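Local coordinates for nitrate transport protein (PDB 3HN0) that is probably the substrate-binding component of an ABC transporter, capturing a small solute, perhaps nitrate or a related compound, for delivery to the membrane permease, at residues T107-T112 / L125-N130; E134-I139 / E151-I156; R113-R118 / I166-N171; P81-L86 / D177-A182. All coordinates share one frame; numbering follows the deposited sequence.

Contact 1: T107-T112 / L125-N130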
loop_
_atom_site.group_PDB
_atom_site.type_symbol
_atom_site.label_atom_id
_atom_site.label_comp_id
_atom_site.label_asym_id
_atom_site.label_seq_id
_atom_site.Cartn_x
_atom_site.Cartn_y
_atom_site.Cartn_z
ATOM N N THR A 107 16.325 6.426 8.608
ATOM C CA THR A 107 15.144 5.704 8.115
ATOM C C THR A 107 15.224 4.154 8.232
ATOM O O THR A 107 14.360 3.543 8.825
ATOM C CB THR A 107 14.779 6.163 6.715
ATOM O OG1 THR A 107 14.612 7.596 6.733
ATOM C CG2 THR A 107 13.472 5.530 6.280
ATOM N N PRO A 108 16.235 3.513 7.615
ATOM C CA PRO A 108 16.237 2.039 7.663
ATOM C C PRO A 108 16.199 1.444 9.059
ATOM O O PRO A 108 15.522 0.448 9.316
ATOM C CB PRO A 108 17.537 1.645 6.944
ATOM C CG PRO A 108 18.380 2.871 6.903
ATOM C CD PRO A 108 17.375 4.038 6.845
ATOM N N ASP A 109 16.909 2.047 9.998
ATOM C CA ASP A 109 16.901 1.616 11.385
ATOM C C ASP A 109 15.507 1.757 12.052
ATOM O O ASP A 109 14.932 0.807 12.601
ATOM C CB ASP A 109 17.930 2.483 12.137
ATOM C CG ASP A 109 18.072 2.120 13.587
ATOM O OD1 ASP A 109 17.617 1.021 13.971
ATOM O OD2 ASP A 109 18.668 2.938 14.340
ATOM N N ILE A 110 14.943 2.952 11.957
ATOM C CA ILE A 110 13.630 3.230 12.540
ATOM C C ILE A 110 12.534 2.313 11.991
ATOM O O ILE A 110 11.749 1.747 12.756
ATOM C CB ILE A 110 13.239 4.703 12.408
ATOM C CG1 ILE A 110 14.192 5.583 13.216
ATOM C CG2 ILE A 110 11.760 4.893 12.896
ATOM C CD1 ILE A 110 14.389 7.010 12.674
ATOM N N LEU A 111 12.517 2.129 10.673
ATOM C CA LEU A 111 11.532 1.262 10.040
ATOM C C LEU A 111 11.698 -0.205 10.418
ATOM O O LEU A 111 10.708 -0.956 10.487
ATOM C CB LEU A 111 11.513 1.447 8.514
ATOM C CG LEU A 111 10.963 2.843 8.078
ATOM C CD1 LEU A 111 10.779 2.901 6.557
ATOM C CD2 LEU A 111 9.671 3.218 8.795
ATOM N N THR A 112 12.926 -0.632 10.637
ATOM C CA THR A 112 13.169 -1.999 11.068
ATOM C C THR A 112 12.622 -2.139 12.487
ATOM O O THR A 112 11.920 -3.090 12.782
ATOM C CB THR A 112 14.685 -2.335 11.011
ATOM O OG1 THR A 112 15.121 -2.217 9.640
ATOM C CG2 THR A 112 14.961 -3.748 11.490
ATOM N N LEU A 125 19.324 -6.216 17.582
ATOM C CA LEU A 125 19.822 -5.365 16.496
ATOM C C LEU A 125 21.331 -5.182 16.606
ATOM O O LEU A 125 21.851 -4.959 17.676
ATOM C CB LEU A 125 19.094 -4.032 16.485
ATOM C CG LEU A 125 17.582 -4.178 16.283
ATOM C CD1 LEU A 125 16.872 -2.824 16.443
ATOM C CD2 LEU A 125 17.278 -4.799 14.916
ATOM N N ASN A 126 22.043 -5.331 15.505
ATOM C CA ASN A 126 23.461 -5.117 15.502
ATOM C C ASN A 126 23.825 -4.047 14.496
ATOM O O ASN A 126 23.533 -4.168 13.312
ATOM C CB ASN A 126 24.166 -6.425 15.199
ATOM C CG ASN A 126 25.665 -6.357 15.446
ATOM O OD1 ASN A 126 26.341 -5.369 15.098
ATOM N ND2 ASN A 126 26.199 -7.424 16.035
ATOM N N TYR A 127 24.481 -2.999 14.996
ATOM C CA TYR A 127 24.808 -1.818 14.225
ATOM C C TYR A 127 26.308 -1.775 13.901
ATOM O O TYR A 127 26.852 -0.726 13.551
ATOM C CB TYR A 127 24.386 -0.568 15.006
ATOM C CG TYR A 127 22.902 -0.439 15.254
ATOM C CD1 TYR A 127 22.015 -0.206 14.198
ATOM C CD2 TYR A 127 22.370 -0.562 16.546
ATOM C CE1 TYR A 127 20.621 -0.093 14.427
ATOM C CE2 TYR A 127 21.018 -0.439 16.783
ATOM C CZ TYR A 127 20.138 -0.207 15.717
ATOM O OH TYR A 127 18.809 -0.054 16.013
ATOM N N ALA A 128 26.940 -2.934 13.928
ATOM C CA ALA A 128 28.361 -3.073 13.595
ATOM C C ALA A 128 28.693 -2.527 12.205
ATOM O O ALA A 128 29.783 -2.015 11.998
ATOM C CB ALA A 128 28.806 -4.542 13.735
ATOM N N PHE A 129 27.761 -2.624 11.259
ATOM C CA PHE A 129 28.003 -2.186 9.896
ATOM C C PHE A 129 27.078 -1.014 9.571
ATOM O O PHE A 129 25.863 -1.178 9.565
ATOM C CB PHE A 129 27.738 -3.356 8.934
ATOM C CG PHE A 129 28.665 -4.553 9.153
ATOM C CD1 PHE A 129 30.042 -4.404 9.049
ATOM C CD2 PHE A 129 28.156 -5.812 9.444
ATOM C CE1 PHE A 129 30.897 -5.493 9.253
ATOM C CE2 PHE A 129 28.996 -6.897 9.650
ATOM C CZ PHE A 129 30.367 -6.740 9.549
ATOM N N ASN A 130 27.629 0.155 9.264
ATOM C CA ASN A 130 26.769 1.339 9.077
ATOM C C ASN A 130 26.227 1.482 7.667
ATOM O O ASN A 130 25.281 2.257 7.449
ATOM C CB ASN A 130 27.468 2.636 9.505
ATOM C CG ASN A 130 26.490 3.801 9.650
ATOM O OD1 ASN A 130 26.622 4.815 8.980
ATOM N ND2 ASN A 130 25.489 3.632 10.481
#

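Contact 2: E134-I139 / E151-I156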
loop_
_atom_site.group_PDB
_atom_site.type_symbol
_atom_site.label_atom_id
_atom_site.label_comp_id
_atom_site.label_asym_id
_atom_site.label_seq_id
_atom_site.Cartn_x
_atom_site.Cartn_y
_atom_site.Cartn_z
ATOM N N GLU A 134 28.573 -2.801 3.486
ATOM C CA GLU A 134 29.273 -3.496 4.547
ATOM C C GLU A 134 28.493 -4.696 5.068
ATOM O O GLU A 134 29.090 -5.749 5.330
ATOM C CB GLU A 134 29.579 -2.577 5.707
ATOM C CG GLU A 134 30.794 -1.640 5.366
ATOM C CD GLU A 134 30.915 -0.455 6.321
ATOM O OE1 GLU A 134 29.931 -0.099 6.985
ATOM O OE2 GLU A 134 32.009 0.147 6.385
ATOM N N ILE A 135 27.191 -4.511 5.219
ATOM C CA ILE A 135 26.268 -5.597 5.574
ATOM C C ILE A 135 26.327 -6.712 4.532
ATOM O O ILE A 135 26.366 -7.884 4.898
ATOM C CB ILE A 135 24.824 -5.122 5.758
ATOM C CG1 ILE A 135 24.723 -4.323 7.073
ATOM C CG2 ILE A 135 23.836 -6.350 5.814
ATOM C CD1 ILE A 135 23.374 -3.834 7.408
ATOM N N THR A 136 26.338 -6.345 3.252
ATOM C CA THR A 136 26.371 -7.352 2.169
ATOM C C THR A 136 27.638 -8.188 2.306
ATOM O O THR A 136 27.620 -9.416 2.251
ATOM C CB THR A 136 26.308 -6.673 0.782
ATOM O OG1 THR A 136 25.081 -5.913 0.674
ATOM C CG2 THR A 136 26.371 -7.719 -0.339
ATOM N N GLN A 137 28.761 -7.509 2.483
ATOM C CA GLN A 137 30.013 -8.204 2.649
ATOM C C GLN A 137 29.979 -9.110 3.893
ATOM O O GLN A 137 30.506 -10.219 3.868
ATOM C CB GLN A 137 31.119 -7.140 2.729
ATOM C CG GLN A 137 32.421 -7.685 2.969
ATOM C CD GLN A 137 32.739 -8.672 1.929
ATOM O OE1 GLN A 137 32.404 -8.462 0.751
ATOM N NE2 GLN A 137 33.313 -9.800 2.339
ATOM N N GLY A 138 29.421 -8.618 5.007
ATOM C CA GLY A 138 29.267 -9.398 6.222
ATOM C C GLY A 138 28.446 -10.659 5.980
ATOM O O GLY A 138 28.751 -11.709 6.510
ATOM N N ILE A 139 27.428 -10.562 5.146
ATOM C CA ILE A 139 26.631 -11.758 4.822
ATOM C C ILE A 139 27.527 -12.775 4.078
ATOM O O ILE A 139 27.633 -13.937 4.467
ATOM C CB ILE A 139 25.397 -11.409 3.931
ATOM C CG1 ILE A 139 24.392 -10.579 4.702
ATOM C CG2 ILE A 139 24.752 -12.736 3.379
ATOM C CD1 ILE A 139 23.222 -10.007 3.888
ATOM N N GLU A 151 18.165 -2.195 -2.740
ATOM C CA GLU A 151 18.859 -2.475 -3.981
ATOM C C GLU A 151 19.970 -1.484 -4.220
ATOM O O GLU A 151 19.819 -0.359 -3.840
ATOM C CB GLU A 151 17.859 -2.429 -5.106
ATOM C CG GLU A 151 16.794 -3.537 -4.987
ATOM C CD GLU A 151 17.346 -4.911 -5.249
ATOM O OE1 GLU A 151 18.569 -5.086 -5.527
ATOM O OE2 GLU A 151 16.556 -5.842 -5.174
ATOM N N PRO A 152 21.064 -1.894 -4.892
ATOM C CA PRO A 152 21.368 -3.161 -5.548
ATOM C C PRO A 152 21.951 -4.211 -4.595
ATOM O O PRO A 152 22.117 -5.403 -4.971
ATOM C CB PRO A 152 22.429 -2.743 -6.571
ATOM C CG PRO A 152 23.127 -1.683 -5.931
ATOM C CD PRO A 152 22.162 -0.918 -5.103
ATOM N N PHE A 153 22.208 -3.802 -3.359
ATOM C CA PHE A 153 22.921 -4.667 -2.395
ATOM C C PHE A 153 22.110 -5.941 -2.140
ATOM O O PHE A 153 22.654 -7.039 -1.972
ATOM C CB PHE A 153 23.080 -3.908 -1.090
ATOM C CG PHE A 153 23.791 -2.629 -1.256
ATOM C CD1 PHE A 153 25.159 -2.636 -1.475
ATOM C CD2 PHE A 153 23.080 -1.382 -1.229
ATOM C CE1 PHE A 153 25.858 -1.433 -1.639
ATOM C CE2 PHE A 153 23.771 -0.193 -1.407
ATOM C CZ PHE A 153 25.169 -0.225 -1.632
ATOM N N LEU A 154 20.805 -5.765 -2.048
ATOM C CA LEU A 154 19.871 -6.884 -1.882
ATOM C C LEU A 154 20.086 -7.944 -2.967
ATOM O O LEU A 154 20.253 -9.125 -2.687
ATOM C CB LEU A 154 18.440 -6.373 -1.935
ATOM C CG LEU A 154 17.281 -7.374 -1.787
ATOM C CD1 LEU A 154 17.438 -8.258 -0.558
ATOM C CD2 LEU A 154 15.886 -6.603 -1.745
ATOM N N SER A 155 20.061 -7.496 -4.217
ATOM C CA SER A 155 20.237 -8.389 -5.368
ATOM C C SER A 155 21.598 -9.069 -5.355
ATOM O O SER A 155 21.724 -10.278 -5.637
ATOM C CB SER A 155 20.071 -7.604 -6.679
ATOM O OG SER A 155 18.727 -7.182 -6.835
ATOM N N ILE A 156 22.611 -8.286 -5.026
ATOM C CA ILE A 156 24.006 -8.818 -4.978
ATOM C C ILE A 156 24.127 -9.909 -3.894
ATOM O O ILE A 156 24.720 -10.977 -4.118
ATOM C CB ILE A 156 24.992 -7.667 -4.714
ATOM C CG1 ILE A 156 25.011 -6.723 -5.920
ATOM C CG2 ILE A 156 26.415 -8.201 -4.346
ATOM C CD1 ILE A 156 25.699 -5.398 -5.621
#

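Contact 3: R113-R118 / I166-N171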
loop_
_atom_site.group_PDB
_atom_site.type_symbol
_atom_site.label_atom_id
_atom_site.label_comp_id
_atom_site.label_asym_id
_atom_site.label_seq_id
_atom_site.Cartn_x
_atom_site.Cartn_y
_atom_site.Cartn_z
ATOM N N ARG A 113 12.907 -1.165 13.340
ATOM C CA ARG A 113 12.379 -1.224 14.706
ATOM C C ARG A 113 10.850 -1.221 14.698
ATOM O O ARG A 113 10.217 -1.967 15.431
ATOM C CB ARG A 113 12.947 -0.076 15.541
ATOM C CG ARG A 113 14.410 -0.316 15.946
ATOM C CD ARG A 113 14.846 0.716 16.964
ATOM N NE ARG A 113 15.517 1.846 16.343
ATOM C CZ ARG A 113 15.472 3.102 16.775
ATOM N NH1 ARG A 113 14.721 3.442 17.819
ATOM N NH2 ARG A 113 16.172 4.033 16.132
ATOM N N TYR A 114 10.255 -0.433 13.797
ATOM C CA TYR A 114 8.806 -0.394 13.702
ATOM C C TYR A 114 8.213 -1.750 13.306
ATOM O O TYR A 114 7.197 -2.230 13.870
ATOM C CB TYR A 114 8.393 0.693 12.704
ATOM C CG TYR A 114 6.924 0.639 12.378
ATOM C CD1 TYR A 114 5.978 1.043 13.312
ATOM C CD2 TYR A 114 6.459 0.178 11.115
ATOM C CE1 TYR A 114 4.632 0.987 13.042
ATOM C CE2 TYR A 114 5.083 0.115 10.844
ATOM C CZ TYR A 114 4.182 0.528 11.823
ATOM O OH TYR A 114 2.819 0.493 11.601
ATOM N N TYR A 115 8.822 -2.342 12.277
ATOM C CA TYR A 115 8.397 -3.641 11.774
ATOM C C TYR A 115 8.498 -4.720 12.861
ATOM O O TYR A 115 7.575 -5.470 13.048
ATOM C CB TYR A 115 9.253 -4.055 10.550
ATOM C CG TYR A 115 8.943 -5.449 10.086
ATOM C CD1 TYR A 115 7.856 -5.691 9.270
ATOM C CD2 TYR A 115 9.721 -6.528 10.491
ATOM C CE1 TYR A 115 7.541 -6.993 8.862
ATOM C CE2 TYR A 115 9.402 -7.830 10.071
ATOM C CZ TYR A 115 8.320 -8.024 9.261
ATOM O OH TYR A 115 7.972 -9.278 8.842
ATOM N N LEU A 116 9.594 -4.751 13.579
ATOM C CA LEU A 116 9.781 -5.771 14.614
ATOM C C LEU A 116 8.738 -5.601 15.714
ATOM O O LEU A 116 8.133 -6.575 16.152
ATOM C CB LEU A 116 11.188 -5.728 15.166
ATOM C CG LEU A 116 12.327 -6.121 14.199
ATOM C CD1 LEU A 116 13.698 -5.883 14.885
ATOM C CD2 LEU A 116 12.214 -7.550 13.681
ATOM N N GLY A 117 8.490 -4.363 16.126
ATOM C CA GLY A 117 7.422 -4.102 17.113
ATOM C C GLY A 117 6.036 -4.514 16.648
ATOM O O GLY A 117 5.280 -5.182 17.368
ATOM N N ARG A 118 5.684 -4.105 15.437
ATOM C CA ARG A 118 4.391 -4.426 14.834
ATOM C C ARG A 118 4.177 -5.953 14.719
ATOM O O ARG A 118 3.082 -6.467 14.944
ATOM C CB ARG A 118 4.341 -3.778 13.428
ATOM C CG ARG A 118 3.220 -4.226 12.517
ATOM C CD ARG A 118 3.380 -3.642 11.091
ATOM N NE ARG A 118 3.368 -4.692 10.064
ATOM C CZ ARG A 118 3.490 -4.484 8.755
ATOM N NH1 ARG A 118 3.609 -3.257 8.276
ATOM N NH2 ARG A 118 3.476 -5.511 7.914
ATOM N N ILE A 166 14.690 -13.440 0.895
ATOM C CA ILE A 166 13.861 -12.339 1.419
ATOM C C ILE A 166 12.738 -12.997 2.244
ATOM O O ILE A 166 12.067 -13.895 1.754
ATOM C CB ILE A 166 13.274 -11.519 0.323
ATOM C CG1 ILE A 166 14.372 -10.776 -0.426
ATOM C CG2 ILE A 166 12.260 -10.549 0.893
ATOM C CD1 ILE A 166 13.877 -10.046 -1.680
ATOM N N THR A 167 12.596 -12.569 3.493
ATOM C CA THR A 167 11.569 -13.072 4.393
ATOM C C THR A 167 10.505 -12.036 4.733
ATOM O O THR A 167 9.445 -12.416 5.225
ATOM C CB THR A 167 12.193 -13.622 5.689
ATOM O OG1 THR A 167 12.864 -12.582 6.412
ATOM C CG2 THR A 167 13.193 -14.769 5.348
ATOM N N ALA A 168 10.760 -10.758 4.483
ATOM C CA ALA A 168 9.729 -9.727 4.733
ATOM C C ALA A 168 9.986 -8.487 3.929
ATOM O O ALA A 168 11.144 -8.152 3.613
ATOM C CB ALA A 168 9.698 -9.381 6.243
ATOM N N ASP A 169 8.903 -7.761 3.668
ATOM C CA ASP A 169 8.902 -6.473 3.025
ATOM C C ASP A 169 8.673 -5.463 4.125
ATOM O O ASP A 169 7.656 -5.546 4.808
ATOM C CB ASP A 169 7.769 -6.532 2.009
ATOM C CG ASP A 169 7.529 -5.217 1.270
ATOM O OD1 ASP A 169 7.889 -4.155 1.782
ATOM O OD2 ASP A 169 6.935 -5.265 0.164
ATOM N N LEU A 170 9.613 -4.552 4.318
ATOM C CA LEU A 170 9.566 -3.601 5.436
ATOM C C LEU A 170 9.064 -2.217 5.043
ATOM O O LEU A 170 9.279 -1.225 5.763
ATOM C CB LEU A 170 10.950 -3.520 6.115
ATOM C CG LEU A 170 11.125 -4.516 7.252
ATOM C CD1 LEU A 170 10.782 -5.927 6.801
ATOM C CD2 LEU A 170 12.540 -4.408 7.813
ATOM N N ASN A 171 8.393 -2.147 3.905
ATOM C CA ASN A 171 8.016 -0.871 3.327
ATOM C C ASN A 171 6.583 -0.397 3.604
ATOM O O ASN A 171 6.160 0.612 3.043
ATOM C CB ASN A 171 8.260 -0.857 1.810
ATOM C CG ASN A 171 9.708 -1.155 1.439
ATOM O OD1 ASN A 171 10.599 -0.394 1.764
ATOM N ND2 ASN A 171 9.935 -2.310 0.819
#

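Contact 4: P81-L86 / D177-A182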
loop_
_atom_site.group_PDB
_atom_site.type_symbol
_atom_site.label_atom_id
_atom_site.label_comp_id
_atom_site.label_asym_id
_atom_site.label_seq_id
_atom_site.Cartn_x
_atom_site.Cartn_y
_atom_site.Cartn_z
ATOM N N PRO A 81 9.335 9.000 -5.844
ATOM C CA PRO A 81 9.373 8.165 -7.036
ATOM C C PRO A 81 9.636 6.693 -6.810
ATOM O O PRO A 81 9.703 5.938 -7.779
ATOM C CB PRO A 81 10.584 8.740 -7.773
ATOM C CG PRO A 81 11.525 9.125 -6.703
ATOM C CD PRO A 81 10.638 9.602 -5.572
ATOM N N ILE A 82 9.868 6.306 -5.576
ATOM C CA ILE A 82 10.289 4.941 -5.314
ATOM C C ILE A 82 9.677 4.547 -3.979
ATOM O O ILE A 82 9.580 5.344 -3.043
ATOM C CB ILE A 82 11.856 4.821 -5.396
ATOM C CG1 ILE A 82 12.345 3.371 -5.153
ATOM C CG2 ILE A 82 12.538 5.747 -4.357
ATOM C CD1 ILE A 82 13.895 3.134 -5.332
ATOM N N TRP A 83 9.204 3.298 -3.913
ATOM C CA TRP A 83 8.382 2.857 -2.793
ATOM C C TRP A 83 8.887 1.544 -2.142
ATOM O O TRP A 83 8.349 1.085 -1.148
ATOM C CB TRP A 83 6.909 2.723 -3.260
ATOM C CG TRP A 83 6.409 4.064 -3.754
ATOM C CD1 TRP A 83 6.567 4.575 -5.000
ATOM C CD2 TRP A 83 5.819 5.108 -2.955
ATOM N NE1 TRP A 83 6.090 5.858 -5.062
ATOM C CE2 TRP A 83 5.582 6.207 -3.826
ATOM C CE3 TRP A 83 5.412 5.203 -1.613
ATOM C CZ2 TRP A 83 5.022 7.381 -3.402
ATOM C CZ3 TRP A 83 4.814 6.382 -1.187
ATOM C CH2 TRP A 83 4.643 7.478 -2.087
ATOM N N GLY A 84 9.908 0.945 -2.719
ATOM C CA GLY A 84 10.449 -0.343 -2.251
ATOM C C GLY A 84 11.907 -0.169 -1.876
ATOM O O GLY A 84 12.800 -0.249 -2.713
ATOM N N THR A 85 12.181 0.138 -0.614
ATOM C CA THR A 85 13.544 0.378 -0.233
ATOM C C THR A 85 14.141 -0.563 0.787
ATOM O O THR A 85 15.366 -0.623 0.909
ATOM C CB THR A 85 13.748 1.847 0.245
ATOM O OG1 THR A 85 13.093 2.048 1.467
ATOM C CG2 THR A 85 13.180 2.814 -0.736
ATOM N N LEU A 86 13.308 -1.271 1.547
ATOM C CA LEU A 86 13.845 -2.059 2.643
ATOM C C LEU A 86 13.208 -3.442 2.717
ATOM O O LEU A 86 11.987 -3.599 2.783
ATOM C CB LEU A 86 13.694 -1.290 3.953
ATOM C CG LEU A 86 14.627 -1.760 5.055
ATOM C CD1 LEU A 86 16.121 -1.422 4.671
ATOM C CD2 LEU A 86 14.206 -1.147 6.380
ATOM N N ASP A 177 -1.892 -1.434 3.510
ATOM C CA ASP A 177 -1.141 -0.321 2.935
ATOM C C ASP A 177 -0.301 -0.911 1.793
ATOM O O ASP A 177 0.873 -1.111 1.998
ATOM C CB ASP A 177 -0.250 0.354 4.033
ATOM C CG ASP A 177 0.571 1.630 3.518
ATOM O OD1 ASP A 177 0.014 2.271 2.628
ATOM O OD2 ASP A 177 1.752 1.987 3.976
ATOM N N THR A 178 -0.867 -1.185 0.594
ATOM C CA THR A 178 -0.035 -1.657 -0.538
ATOM C C THR A 178 0.920 -0.584 -1.026
ATOM O O THR A 178 1.927 -0.912 -1.657
ATOM C CB THR A 178 -0.830 -2.206 -1.805
ATOM O OG1 THR A 178 -1.578 -1.159 -2.423
ATOM C CG2 THR A 178 -1.749 -3.347 -1.409
ATOM N N LEU A 179 0.614 0.682 -0.772
ATOM C CA LEU A 179 1.480 1.772 -1.258
ATOM C C LEU A 179 2.795 1.792 -0.486
ATOM O O LEU A 179 3.867 1.876 -1.081
ATOM C CB LEU A 179 0.807 3.153 -1.154
ATOM C CG LEU A 179 1.654 4.366 -1.572
ATOM C CD1 LEU A 179 2.024 4.265 -3.019
ATOM C CD2 LEU A 179 0.987 5.751 -1.307
ATOM N N GLY A 180 2.722 1.673 0.825
ATOM C CA GLY A 180 3.945 1.841 1.630
ATOM C C GLY A 180 4.471 3.248 1.803
ATOM O O GLY A 180 3.882 4.230 1.356
ATOM N N PHE A 181 5.583 3.346 2.532
ATOM C CA PHE A 181 6.040 4.616 3.032
ATOM C C PHE A 181 6.647 5.533 1.967
ATOM O O PHE A 181 7.434 5.108 1.179
ATOM C CB PHE A 181 7.137 4.427 4.089
ATOM C CG PHE A 181 6.727 3.603 5.278
ATOM C CD1 PHE A 181 5.792 4.068 6.177
ATOM C CD2 PHE A 181 7.323 2.379 5.513
ATOM C CE1 PHE A 181 5.455 3.328 7.297
ATOM C CE2 PHE A 181 6.979 1.636 6.621
ATOM C CZ PHE A 181 6.042 2.098 7.499
ATOM N N ALA A 182 6.341 6.820 2.041
ATOM C CA ALA A 182 6.983 7.807 1.201
ATOM C C ALA A 182 8.346 8.176 1.827
ATOM O O ALA A 182 8.500 9.211 2.474
ATOM C CB ALA A 182 6.065 9.000 0.990
HETATM O O HOH W 1 8.613 2.667 1.050
#

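Contact 1: T107-T112 / L125-N130
The phenol of Tyr127 reaches back to the carboxylate of Asp109 across the second half of a beta-alpha-beta unit made by strand 99-100, helix 107-119 and strand 125-126. Tyr127 OH donates to Asp109 OD1 over 2.6 Å, meeting the oxygen on its syn side but 24° out of the carboxylate plane. The acid comes to the edge of the phenol ring, and the two flat groups are turned 68° against each other. The first bond of the Asp109 side chain does not point at residues 125-130; with CG anti to the backbone N (chi1 -178°), the carboxylate swings round to the phenol. Further along the helix, Thr112 CG2 meets Leu125 CD2 at 4.3 Å, a light apolar touch beside the polar one.

The next shell fixes the acid. Arg113 NE, one helical turn on, forms a salt bridge with OD1, while OD2 accepts from the backbone N of Gly105, just before the helix. This grip on both oxygens would favour an ionised carboxylate. Thr112 is steadied differently: Pro108 O takes its backbone N and its hydroxyl from opposite faces of the carbonyl plane, with Thr112 OG1 2.7 Å from Pro108 O.

Contact 2: E134-I139 / E151-I156
With chi1 at -60°, Thr136 turns its two branches to separate neighbours on the other helix: OG1 lies anti to its own carbonyl carbon and meets Phe153, whereas CG2 is anti to the backbone N and meets Ile156. Thr136 OG1 sits 3.3 Å from Phe153 CB, close to the root of the side chain, and approaches the ring obliquely. The methyl branch touches its counterpart, Thr136 CG2 to Ile156 CG2, at 4.0 Å. Both pairs of side chains cross at about a right angle. The backbones come close here too, with Thr136 CA 6.3 Å from Phe153 CA. The hydroxyl makes its hydrogen bond within its own helix, to Ala132 O one turn back, so the group facing Phe153 has its polar need met locally.

Glu151, just ahead of the helix that carries Phe153 and Ile156, accepts Ser155 N at OE1 over 3.1 Å, from above the carboxylate plane; its OE2 makes a salt bridge with Arg239. A cis peptide bond precedes Pro152. Leu149 packs on Thr136 from strand 146-149, which lies between the two helices in the sequence. The contact thus closes a helix-strand-helix succession, helix 132-141, strand 146-149 and helix 153-160, whose strand is an outer member of the three-stranded antiparallel sheet.

Contact 3: R113-R118 / I166-N171
One face of the Tyr115 ring is covered by Leu170, whose CD1 stands 3.7 Å from the ring centroid and only 6° off the normal, a well-centred CH-pi contact. Leu170 CG lies nearer the root of the ring, 3.7 Å from Tyr115 CG, and the two side chains cross at about a right angle. Toward the phenol end Ala168 takes over: its CB approaches obliquely, 3.1 Å from Tyr115 OH and 3.6 Å from Tyr115 CZ. Tyr115 CG is anti to the backbone N (chi1 174°), which extends the ring from helix 107-119 along the end of strand 165-169. Asp169, between Ala168 and Leu170, brings its carbonyl O obliquely to the ring, while its CB points away from the helix.

Its carboxylate shapes the turn that follows the strand. Asp169 OD1 accepts Asn171 N at 3.0 Å, closing an Asx turn, and takes Asn171 ND2 from above the carboxylate plane; OD2 bonds His172 NE2. A classic beta bulge, in which Thr167 and Ala168 both face Leu88 of strand 87-90, lies just upstream. No hydrogen bond crosses between the two segments, and Tyr114 OH to Leu173 O is a polar tie just beyond them; residues 113-118 and 166-171 themselves meet through dispersion and CH-pi contact.

Contact 4: P81-L86 / D177-A182
Trp83 lays its indole against the loop residues 179-182 where two chain crossings between the lobes meet, in a two-lobed architecture consistent with a periplasmic-type binding protein. Residues 81-86 leave strand 76-82 of the large mixed sheet and lead to strand 87-90 of the smaller sheet; residues 177-182 make the return passage to strand 184-188. At the beginning of the segment, Pro81 and Ile82 are still tied to the large sheet: Pro81 pairs through its backbone with Tyr243, and Ile82 packs on Ile242.

Trp83 then carries the contact. Its six-membered ring receives Leu179 over one face, with Leu179 CD1 3.8 Å from the centroid and 12° off the normal, an offset CH-pi contact. Leu179 CG, anti to the backbone N, brings the isobutyl group there. Gly180 O lies at the ring edge, 3.5 Å from Trp83 CZ3, and Phe181 O comes obliquely to within 3.4 Å of Trp83 CE3. Ala182 adds its methyl, Trp83 CZ3 to Ala182 CB being 3.6 Å. The indole N-H is spent on Tyr243 O, which fixes the turn of the ring. Gly180 adopts phi 74° and psi -180°, backbone angles that call for glycine.

Past Gly84, the backbone N atoms of Thr85 and Leu86 both donate to Asn171 OD1, linking this passage to the turn that follows strand 165-169. A bridging water completes the junction, giving one hydrogen bond of 2.7 Å to Trp83 O and another, equally long, to Phe181 O.

Overall arrangement
Three of the contacts lie in the smaller lobe, and contact 4 sits at the passage to the larger one. Contacts 1 and 3, with centres about 12 Å apart, use successive parts of helix 107-119, and Leu125 CD1 of contact 1 packs 3.5 Å from Arg113 CG of contact 3. Contact 2 follows along the chain and adjoins contact 1 where Phe129 CB meets Ile135 CG1 at 3.7 Å. Contact 3 joins contact 4 by polar links: Asn171 O and Phe181 N are 2.8 Å apart, a probable hydrogen bond. A 1,2-ethanediol molecule lies about 3 Å from the Leu179 side chain; it probably comes from the crystallisation liquor, though such molecules often mark pockets.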